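Local coordinates for separin (Saccharomyces cerevisiae, PDB 5U1T), which is the caspase-like cysteine protease that cleaves the MCD1/SCC1 subunit of cohesin at the onset of anaphase, allowing chromosomes to segregate, at residues K902-L905 with P906-W909. Sequence-based numbering, arbitrary orientation.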
loop_
_atom_site.group_PDB
_atom_site.type_symbol
_atom_site.label_atom_id
_atom_site.label_comp_id
_atom_site.label_asym_id
_atom_site.label_seq_id
_atom_site.Cartn_x
_atom_site.Cartn_y
_atom_site.Cartn_z
ATOM N N LYS A 902 -4.997 -15.976 -22.151
ATOM C CA LYS A 902 -4.458 -16.343 -20.833
ATOM C C LYS A 902 -4.872 -15.356 -19.738
ATOM O O LYS A 902 -4.423 -15.464 -18.592
ATOM C CB LYS A 902 -2.927 -16.472 -20.885
ATOM C CG LYS A 902 -2.427 -17.934 -20.844
ATOM C CD LYS A 902 -0.890 -18.041 -20.786
ATOM C CE LYS A 902 -0.427 -19.488 -20.510
ATOM N NZ LYS A 902 1.019 -19.617 -20.126
ATOM N N THR A 903 -5.750 -14.423 -20.111
ATOM C CA THR A 903 -6.353 -13.461 -19.203
ATOM C C THR A 903 -7.896 -13.589 -19.126
ATOM O O THR A 903 -8.602 -13.639 -20.145
ATOM C CB THR A 903 -5.989 -12.033 -19.621
ATOM O OG1 THR A 903 -6.782 -11.099 -18.885
ATOM C CG2 THR A 903 -6.237 -11.827 -21.094
ATOM N N PHE A 904 -8.407 -13.633 -17.899
ATOM C CA PHE A 904 -9.840 -13.598 -17.642
ATOM C C PHE A 904 -10.378 -12.178 -17.717
ATOM O O PHE A 904 -11.570 -11.960 -17.544
ATOM C CB PHE A 904 -10.144 -14.197 -16.267
ATOM C CG PHE A 904 -11.606 -14.349 -15.973
ATOM C CD1 PHE A 904 -12.369 -15.278 -16.654
ATOM C CD2 PHE A 904 -12.213 -13.567 -15.007
ATOM C CE1 PHE A 904 -13.713 -15.429 -16.379
ATOM C CE2 PHE A 904 -13.559 -13.710 -14.719
ATOM C CZ PHE A 904 -14.312 -14.644 -15.412
ATOM N N LEU A 905 -9.502 -11.212 -17.967
ATOM C CA LEU A 905 -9.903 -9.812 -17.890
ATOM C C LEU A 905 -10.987 -9.414 -18.920
ATOM O O LEU A 905 -11.905 -8.687 -18.577
ATOM C CB LEU A 905 -8.677 -8.904 -18.017
ATOM C CG LEU A 905 -8.874 -7.426 -17.697
ATOM C CD1 LEU A 905 -9.666 -7.284 -16.429
ATOM C CD2 LEU A 905 -7.535 -6.753 -17.540
ATOM N N PRO A 906 -10.904 -9.877 -20.178
ATOM C CA PRO A 906 -12.042 -9.457 -21.023
ATOM C C PRO A 906 -13.397 -10.154 -20.696
ATOM O O PRO A 906 -14.487 -9.614 -20.983
ATOM C CB PRO A 906 -11.570 -9.799 -22.442
ATOM C CG PRO A 906 -10.390 -10.696 -22.278
ATOM C CD PRO A 906 -9.775 -10.399 -20.968
ATOM N N ASN A 907 -13.314 -11.338 -20.089
ATOM C CA ASN A 907 -14.483 -12.032 -19.563
ATOM C C ASN A 907 -15.028 -11.456 -18.262
ATOM O O ASN A 907 -16.236 -11.506 -18.009
ATOM C CB ASN A 907 -14.152 -13.500 -19.361
ATOM C CG ASN A 907 -14.555 -14.324 -20.546
ATOM O OD1 ASN A 907 -15.397 -13.893 -21.346
ATOM N ND2 ASN A 907 -13.965 -15.509 -20.684
ATOM N N LEU A 908 -14.134 -10.928 -17.429
ATOM C CA LEU A 908 -14.538 -10.240 -16.215
ATOM C C LEU A 908 -15.340 -9.007 -16.589
ATOM O O LEU A 908 -16.389 -8.731 -15.995
ATOM C CB LEU A 908 -13.326 -9.870 -15.379
ATOM C CG LEU A 908 -13.583 -9.271 -14.001
ATOM C CD1 LEU A 908 -14.543 -10.135 -13.239
ATOM C CD2 LEU A 908 -12.277 -9.198 -13.277
ATOM N N TRP A 909 -14.869 -8.285 -17.602
ATOM C CA TRP A 909 -15.600 -7.121 -18.089
ATOM C C TRP A 909 -16.933 -7.495 -18.737
ATOM O O TRP A 909 -17.871 -6.690 -18.751
ATOM C CB TRP A 909 -14.741 -6.309 -19.062
ATOM C CG TRP A 909 -13.933 -5.289 -18.315
ATOM C CD1 TRP A 909 -12.585 -5.309 -18.075
ATOM C CD2 TRP A 909 -14.443 -4.131 -17.640
ATOM N NE1 TRP A 909 -12.230 -4.231 -17.309
ATOM C CE2 TRP A 909 -13.345 -3.487 -17.031
ATOM C CE3 TRP A 909 -15.717 -3.576 -17.494
ATOM C CZ2 TRP A 909 -13.486 -2.311 -16.290
ATOM C CZ3 TRP A 909 -15.850 -2.396 -16.756
ATOM C CH2 TRP A 909 -14.745 -1.783 -16.167
#
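From Phe904 to Leu908 the backbone closes its first helical turn, with Leu908 N giving its hydrogen to Phe904 O at 2.8 Å; one residue further on, Trp909 N bonds to Leu905 O at 3.1 Å. Phe904 swings back over this turn because its CG sits anti to the backbone N (chi1 -173°). One ring face then takes a CH-pi contact from Asn907 CB, 4.0 Å from the centroid, while Leu908 CB reaches CD2 and CE2 from the same side, beyond the rim, at 3.9 Å from CD2. This is the capped start of helix 905-912: Thr903 OG1 accepts from Leu905 N at 2.9 Å and also bonds to Leu656 O, so one buried hydroxyl ties the helix start to the chain near Tyr657. An alanine in place of Phe904 is likely to leave Asn907 CB and Leu908 CB without their aromatic cover and open a gap beside Leu923. Pro906 sits in the first turn, where no helical carbonyl waits for an N-H, and its CD tucks against Thr903 OG1 at 3.7 Å. Leu905 and Trp909 run side by side, CD1 to CD1 at 3.9 Å, Leu905 packing on Thr873 and Trp909 on Thr876 of helix 872-881.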